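Local coordinates for protein probable starch synthase 4, chloroplastic/amyloplastic (Arabidopsis thaliana, PDB 6GNE) that is probably a two-domain plastid enzyme of the starch synthase family, built on the GT-B glycosyltransferase fold, at residues H14-M19 with H143-Q148; R169-C174 with S223-T228. All coordinates share one frame; numbering follows the deposited sequence.

Contact 1 of 2, residues H14-M19 with H143-Q148; sequences HIAAEM and HCHDWQ. With GLC (alpha-D-glucopyranose), chain C; AC1 (4,6-dideoxy-4-{[(1S,4R,5S,6S)-4,5,6-trihydroxy-3-(hydroxymethyl)cyclohex-2-en-1-yl]amino}-alpha-D-glucopyranose), chain B.
His14 and His145 join their imidazoles through one nearly straight hydrogen bond, ND1 of His14 to NE2 of His145 at 3.1 Å, in which either nitrogen could be the donor. The rings meet rim to rim with their planes 24° apart, and neither covers the other. His145 achieves this with CG held beside its backbone N (chi1 -58°), a turn that also brings CD2 of its ring against the methyl of Ala16. His143 approaches His14 differently: the two side chains run alongside each other, and CB of His143 sits over one face of the His14 ring, 3.9 Å from its centroid. This buried aromatic cluster is held from outside: Tyr494 OH bonds ND1 of His143, and His175 NE2 bonds ND1 of His145.

Beneath the rings the strands pair in parallel, with Ile15 N donating to His143 O at 3.0 Å and His145 N making a weak bond to Ile15 O and a second bond to Thr149 OG1. As the chains part, a water fills the bridging role, donating to His145 O and accepting from Ala17 N. Beyond it, CB of Ala17 packs on CB of Gln148.

The turn into helix 146-150 carries the ligand groups. Gln148 NE2 donates to O3 of GLC at 2.8 Å, Trp147 NE1 meets O2 of the same sugar at 3.1 Å with that oxygen at the indole edge, and Asp146 OD2 accepts from O3 of AC1 at 2.9 Å. A glycan pocket at the carboxyl ends of parallel strands fits the Rossmann-like N-terminal domain of GT-B enzymes.

Contact 2 of 2, residues R169-C174 with S223-T228; sequences RICFTC and SNIVTT
With its CG beside the backbone N (chi1 -57°), Asn224 reaches across to the start of strand 169-174, where OD1 accepts the N-H of Ile170 at 3.0 Å in an almost straight bond, in the carbonyl plane and on a lone pair. Arg169 folds over the same amide: guanidinium and amide planes lie 15° apart and stack, with Arg169 NH1 3.8 Å from Asn224 ND2. Toward the other end of the pair, Thr227 holds OG1 between its backbone N and carbonyl carbon (chi1 82°), facing Thr173 OG1 at 2.9 Å, and either hydroxyl could donate. Both have further partners, His143 NE2 for Thr173 and Tyr490 OH for Thr227.

Between these polar groups, Ile170 O accepts from Ile225 N and, weakly, from Asn224 N. Phe172 is held twice by the same neighbour, its N donating to Ile225 O at 2.8 Å and its O accepting from Thr227 N at 2.9 Å. Cys171 SG lies 3.8 Å from CG2 of Ile225 on the threonine face, while Val226 CG1 comes to the edge of the Phe172 ring on the other. Thr228 OG1 donates to Cys174 O at 2.7 Å.

Asn224 ND2 also makes a weak bond to O2 of a glucose. The single amide therefore stands in for a strand partner through its oxygen while its nitrogen meets a bound sugar, consistent with the strand pair helping to place that weak contact.

Overall arrangement
Contacts 1 and 2 are neighbours in one sheet, their centres about 11 Å apart, because strand 141-145 pairs in parallel with strand 169-174. Among the bonds that join them are, probably, Cys144 N to Cys171 O at 2.8 Å and His143 NE2 to Thr173 OG1 at 2.7 Å, the latter tying the histidine cluster to the threonine pair; Cys144 is also backbone-bonded to Thr173. They border different glycan sites. Contact 1 lines the pocket holding AC1 and GLC, with the Gln148 side chain about 11 Å from ADP. Contact 2 approaches AC1 through Thr173, whose side chain is about 6 Å away, whereas Asn224 belongs to a separate glycan pocket with Trp157 and Phe222.

Contact 1 of 2, residues H14-M19 with H143-Q148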
loop_
_atom_site.group_PDB
_atom_site.type_symbol
_atom_site.label_atom_id
_atom_site.label_comp_id
_atom_site.label_asym_id
_atom_site.label_seq_id
_atom_site.Cartn_x
_atom_site.Cartn_y
_atom_site.Cartn_z
ATOM N N HIS A 14 10.049 4.042 -12.008
ATOM C CA HIS A 14 9.078 3.159 -11.339
ATOM C C HIS A 14 7.920 2.942 -12.282
ATOM O O HIS A 14 7.338 3.892 -12.782
ATOM C CB HIS A 14 8.566 3.762 -10.031
ATOM C CG HIS A 14 9.567 3.758 -8.938
ATOM N ND1 HIS A 14 9.534 2.851 -7.908
ATOM C CD2 HIS A 14 10.655 4.534 -8.723
ATOM C CE1 HIS A 14 10.563 3.067 -7.106
ATOM N NE2 HIS A 14 11.261 4.084 -7.580
ATOM N N ILE A 15 7.581 1.689 -12.515
ATOM C CA ILE A 15 6.434 1.349 -13.334
ATOM C C ILE A 15 5.465 0.676 -12.374
ATOM O O ILE A 15 5.824 -0.298 -11.725
ATOM C CB ILE A 15 6.832 0.390 -14.486
ATOM C CG1 ILE A 15 7.836 1.087 -15.416
ATOM C CG2 ILE A 15 5.618 -0.098 -15.262
ATOM C CD1 ILE A 15 8.576 0.134 -16.351
ATOM N N ALA A 16 4.246 1.195 -12.283
ATOM C CA ALA A 16 3.258 0.674 -11.349
ATOM C C ALA A 16 1.862 0.988 -11.806
ATOM O O ALA A 16 1.662 1.864 -12.659
ATOM C CB ALA A 16 3.498 1.281 -9.974
ATOM N N ALA A 17 0.899 0.308 -11.200
ATOM C CA ALA A 17 -0.516 0.558 -11.487
ATOM C C ALA A 17 -1.122 1.659 -10.639
ATOM O O ALA A 17 -2.225 2.090 -10.933
ATOM C CB ALA A 17 -1.317 -0.731 -11.327
ATOM N N GLU A 18 -0.409 2.111 -9.609
ATOM C CA GLU A 18 -0.878 3.179 -8.713
ATOM C C GLU A 18 0.209 4.161 -8.313
ATOM O O GLU A 18 1.396 3.825 -8.247
ATOM C CB GLU A 18 -1.395 2.595 -7.388
ATOM C CG GLU A 18 -2.612 1.707 -7.464
ATOM C CD GLU A 18 -2.928 1.110 -6.085
ATOM O OE1 GLU A 18 -3.138 1.873 -5.101
ATOM O OE2 GLU A 18 -2.961 -0.132 -5.981
ATOM N N MET A 19 -0.243 5.370 -8.009
ATOM C CA MET A 19 0.550 6.369 -7.327
ATOM C C MET A 19 -0.391 7.339 -6.611
ATOM O O MET A 19 -1.290 7.936 -7.217
ATOM C CB MET A 19 1.409 7.143 -8.311
ATOM C CG MET A 19 2.439 8.057 -7.632
ATOM S SD MET A 19 3.133 9.262 -8.757
ATOM C CE MET A 19 3.879 10.369 -7.587
ATOM N N HIS A 143 12.233 -0.088 -11.492
ATOM C CA HIS A 143 11.627 -0.680 -10.313
ATOM C C HIS A 143 10.161 -0.941 -10.614
ATOM O O HIS A 143 9.415 -0.014 -10.805
ATOM C CB HIS A 143 11.820 0.275 -9.140
ATOM C CG HIS A 143 11.533 -0.324 -7.805
ATOM N ND1 HIS A 143 12.039 0.202 -6.643
ATOM C CD2 HIS A 143 10.809 -1.412 -7.439
ATOM C CE1 HIS A 143 11.610 -0.509 -5.612
ATOM N NE2 HIS A 143 10.868 -1.500 -6.071
ATOM N N CYS A 144 9.744 -2.197 -10.662
ATOM C CA CYS A 144 8.342 -2.512 -10.904
ATOM C C CYS A 144 7.617 -3.050 -9.646
ATOM O O CYS A 144 8.256 -3.505 -8.702
ATOM C CB CYS A 144 8.217 -3.442 -12.111
ATOM S SG CYS A 144 9.062 -5.041 -12.009
ATOM N N HIS A 145 6.287 -2.964 -9.627
ATOM C CA HIS A 145 5.458 -3.252 -8.419
ATOM C C HIS A 145 4.303 -4.235 -8.656
ATOM O O HIS A 145 3.422 -3.998 -9.482
ATOM C CB HIS A 145 4.927 -1.948 -7.875
ATOM C CG HIS A 145 6.014 -0.985 -7.534
ATOM N ND1 HIS A 145 6.511 -0.848 -6.251
ATOM C CD2 HIS A 145 6.765 -0.174 -8.316
ATOM C CE1 HIS A 145 7.483 0.048 -6.252
ATOM N NE2 HIS A 145 7.662 0.464 -7.495
ATOM N N ASP A 146 4.334 -5.362 -7.938
ATOM C CA ASP A 146 3.218 -6.331 -7.884
ATOM C C ASP A 146 2.936 -7.008 -9.216
ATOM O O ASP A 146 3.624 -6.747 -10.205
ATOM C CB ASP A 146 1.954 -5.709 -7.240
ATOM C CG ASP A 146 1.947 -5.823 -5.740
ATOM O OD1 ASP A 146 3.032 -5.900 -5.157
ATOM O OD2 ASP A 146 0.875 -5.881 -5.110
ATOM N N TRP A 147 1.950 -7.903 -9.244
ATOM C CA TRP A 147 1.760 -8.759 -10.408
ATOM C C TRP A 147 1.472 -7.962 -11.671
ATOM O O TRP A 147 1.919 -8.365 -12.747
ATOM C CB TRP A 147 0.695 -9.845 -10.149
ATOM C CG TRP A 147 -0.723 -9.375 -10.234
ATOM C CD1 TRP A 147 -1.515 -8.974 -9.210
ATOM C CD2 TRP A 147 -1.515 -9.262 -11.427
ATOM N NE1 TRP A 147 -2.749 -8.611 -9.691
ATOM C CE2 TRP A 147 -2.776 -8.776 -11.046
ATOM C CE3 TRP A 147 -1.269 -9.523 -12.778
ATOM C CZ2 TRP A 147 -3.806 -8.558 -11.963
ATOM C CZ3 TRP A 147 -2.284 -9.311 -13.699
ATOM C CH2 TRP A 147 -3.543 -8.830 -13.286
ATOM N N GLN A 148 0.781 -6.835 -11.549
ATOM C CA GLN A 148 0.403 -6.042 -12.721
ATOM C C GLN A 148 1.604 -5.580 -13.583
ATOM O O GLN A 148 1.524 -5.557 -14.813
ATOM C CB GLN A 148 -0.442 -4.833 -12.318
ATOM C CG GLN A 148 -1.842 -5.182 -11.800
ATOM C CD GLN A 148 -1.899 -5.413 -10.283
ATOM O OE1 GLN A 148 -0.873 -5.662 -9.645
ATOM N NE2 GLN A 148 -3.105 -5.319 -9.706
HETATM C C1 GLC C . -7.228 -6.849 -7.179
HETATM C C2 GLC C . -5.833 -6.564 -7.733
HETATM C C3 GLC C . -4.802 -6.547 -6.606
HETATM C C4 GLC C . -5.212 -5.475 -5.604
HETATM C C5 GLC C . -6.587 -5.824 -5.053
HETATM C C6 GLC C . -7.083 -4.742 -4.102
HETATM O O2 GLC C . -5.516 -7.526 -8.738
HETATM O O3 GLC C . -3.501 -6.256 -7.102
HETATM O O4 GLC C . -4.246 -5.375 -4.560
HETATM O O5 GLC C . -7.535 -5.936 -6.126
HETATM O O6 GLC C . -8.455 -4.995 -3.774
HETATM C C1 AC1 B . -3.423 -4.210 -4.599
HETATM O O2 AC1 B . -1.520 -5.586 -5.206
HETATM C C2 AC1 B . -1.963 -4.565 -4.297
HETATM C C4A AC1 B . 0.971 -3.127 2.306
HETATM C C3 AC1 B . -1.773 -4.962 -2.824
HETATM O O3 AC1 B . -0.377 -5.211 -2.632
HETATM C C4 AC1 B . -2.297 -3.848 -1.912
HETATM N N4A AC1 B . -2.095 -4.083 -0.471
HETATM C C5 AC1 B . -3.774 -3.669 -2.272
HETATM O O5 AC1 B . -3.887 -3.261 -3.637
HETATM C C6 AC1 B . -4.468 -2.586 -1.464
HETATM C C1B AC1 B . -0.781 -4.222 0.173
HETATM C C2B AC1 B . -0.840 -4.763 1.625
HETATM O O2B AC1 B . -2.140 -5.257 2.000
HETATM C C3B AC1 B . -0.347 -3.785 2.685
HETATM O O3B AC1 B . -0.068 -4.556 3.851
HETATM O O4 AC1 B . 1.313 -2.160 3.300
HETATM C C5B AC1 B . 0.910 -2.517 0.937
HETATM C C7B AC1 B . 0.072 -2.981 0.003
HETATM C C6B AC1 B . 1.856 -1.396 0.577
HETATM O O6B AC1 B . 3.216 -1.843 0.628
HETATM O O HOH W 1 1.663 -1.912 -9.770
#

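Contact 2 of 2, residues R169-C174 with S223-T228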
loop_
_atom_site.group_PDB
_atom_site.type_symbol
_atom_site.label_atom_id
_atom_site.label_comp_id
_atom_site.label_asym_id
_atom_site.label_seq_id
_atom_site.Cartn_x
_atom_site.Cartn_y
_atom_site.Cartn_z
ATOM N N ARG A 169 19.329 -2.242 -14.222
ATOM C CA ARG A 169 18.989 -3.343 -13.327
ATOM C C ARG A 169 17.488 -3.296 -13.016
ATOM O O ARG A 169 16.909 -2.212 -12.909
ATOM C CB ARG A 169 19.714 -3.178 -12.002
ATOM C CG ARG A 169 20.907 -4.051 -11.766
ATOM C CD ARG A 169 22.123 -3.632 -12.541
ATOM N NE ARG A 169 22.298 -4.496 -13.694
ATOM C CZ ARG A 169 22.816 -5.729 -13.655
ATOM N NH1 ARG A 169 23.154 -6.292 -12.484
ATOM N NH2 ARG A 169 22.974 -6.418 -14.797
ATOM N N ILE A 170 16.897 -4.472 -12.807
ATOM C CA ILE A 170 15.470 -4.596 -12.505
ATOM C C ILE A 170 15.273 -4.869 -11.018
ATOM O O ILE A 170 15.897 -5.773 -10.440
ATOM C CB ILE A 170 14.789 -5.700 -13.358
ATOM C CG1 ILE A 170 15.101 -5.519 -14.860
ATOM C CG2 ILE A 170 13.279 -5.716 -13.140
ATOM C CD1 ILE A 170 14.820 -4.138 -15.391
ATOM N N CYS A 171 14.427 -4.047 -10.397
ATOM C CA CYS A 171 13.983 -4.259 -9.030
ATOM C C CYS A 171 12.499 -4.578 -9.080
ATOM O O CYS A 171 11.722 -3.947 -9.814
ATOM C CB CYS A 171 14.251 -3.022 -8.177
ATOM S SG CYS A 171 13.873 -3.168 -6.401
ATOM N N PHE A 172 12.112 -5.593 -8.317
ATOM C CA PHE A 172 10.694 -5.954 -8.163
ATOM C C PHE A 172 10.287 -5.936 -6.703
ATOM O O PHE A 172 10.928 -6.565 -5.878
ATOM C CB PHE A 172 10.440 -7.329 -8.753
ATOM C CG PHE A 172 9.047 -7.808 -8.547
ATOM C CD1 PHE A 172 8.003 -7.180 -9.164
ATOM C CD2 PHE A 172 8.782 -8.909 -7.760
ATOM C CE1 PHE A 172 6.708 -7.608 -8.993
ATOM C CE2 PHE A 172 7.492 -9.369 -7.590
ATOM C CZ PHE A 172 6.450 -8.706 -8.207
ATOM N N THR A 173 9.249 -5.189 -6.377
ATOM C CA THR A 173 8.670 -5.227 -5.040
ATOM C C THR A 173 7.303 -5.939 -5.134
ATOM O O THR A 173 6.466 -5.534 -5.938
ATOM C CB THR A 173 8.554 -3.813 -4.460
ATOM O OG1 THR A 173 9.856 -3.253 -4.309
ATOM C CG2 THR A 173 7.843 -3.814 -3.094
ATOM N N CYS A 174 7.111 -7.018 -4.359
ATOM C CA CYS A 174 5.748 -7.565 -4.121
ATOM C C CYS A 174 5.224 -7.074 -2.786
ATOM O O CYS A 174 5.828 -7.362 -1.722
ATOM C CB CYS A 174 5.696 -9.102 -4.164
ATOM S SG CYS A 174 3.984 -9.713 -4.212
ATOM N N SER A 223 14.416 -10.637 -11.899
ATOM C CA SER A 223 14.812 -9.345 -11.355
ATOM C C SER A 223 16.147 -9.481 -10.679
ATOM O O SER A 223 16.448 -10.520 -10.152
ATOM C CB SER A 223 13.761 -8.841 -10.382
ATOM O OG SER A 223 12.510 -8.701 -11.045
ATOM N N ASN A 224 16.930 -8.415 -10.681
ATOM C CA ASN A 224 18.219 -8.387 -9.980
ATOM C C ASN A 224 18.067 -8.127 -8.476
ATOM O O ASN A 224 18.978 -8.460 -7.694
ATOM C CB ASN A 224 19.114 -7.297 -10.584
ATOM C CG ASN A 224 19.322 -7.489 -12.058
ATOM O OD1 ASN A 224 18.785 -6.747 -12.914
ATOM N ND2 ASN A 224 20.057 -8.522 -12.374
ATOM N N ILE A 225 16.939 -7.498 -8.096
ATOM C CA ILE A 225 16.625 -7.174 -6.712
ATOM C C ILE A 225 15.157 -7.499 -6.503
ATOM O O ILE A 225 14.316 -7.064 -7.292
ATOM C CB ILE A 225 16.845 -5.651 -6.391
ATOM C CG1 ILE A 225 18.270 -5.188 -6.735
ATOM C CG2 ILE A 225 16.586 -5.347 -4.923
ATOM C CD1 ILE A 225 18.391 -3.679 -6.900
ATOM N N VAL A 226 14.843 -8.242 -5.435
ATOM C CA VAL A 226 13.443 -8.539 -5.090
ATOM C C VAL A 226 13.192 -8.148 -3.666
ATOM O O VAL A 226 13.876 -8.640 -2.770
ATOM C CB VAL A 226 13.112 -10.044 -5.240
ATOM C CG1 VAL A 226 11.612 -10.264 -5.017
ATOM C CG2 VAL A 226 13.604 -10.597 -6.609
ATOM N N THR A 227 12.209 -7.277 -3.424
ATOM C CA THR A 227 11.832 -6.926 -2.033
ATOM C C THR A 227 10.371 -7.164 -1.738
ATOM O O THR A 227 9.545 -7.303 -2.635
ATOM C CB THR A 227 12.178 -5.461 -1.634
ATOM O OG1 THR A 227 11.160 -4.555 -2.090
ATOM C CG2 THR A 227 13.536 -5.049 -2.194
ATOM N N THR A 228 10.085 -7.238 -0.440
ATOM C CA THR A 228 8.742 -7.065 0.069
ATOM C C THR A 228 8.779 -6.072 1.220
ATOM O O THR A 228 9.834 -5.555 1.589
ATOM C CB THR A 228 8.052 -8.386 0.428
ATOM O OG1 THR A 228 6.678 -8.128 0.689
ATOM C CG2 THR A 228 8.687 -9.051 1.630
#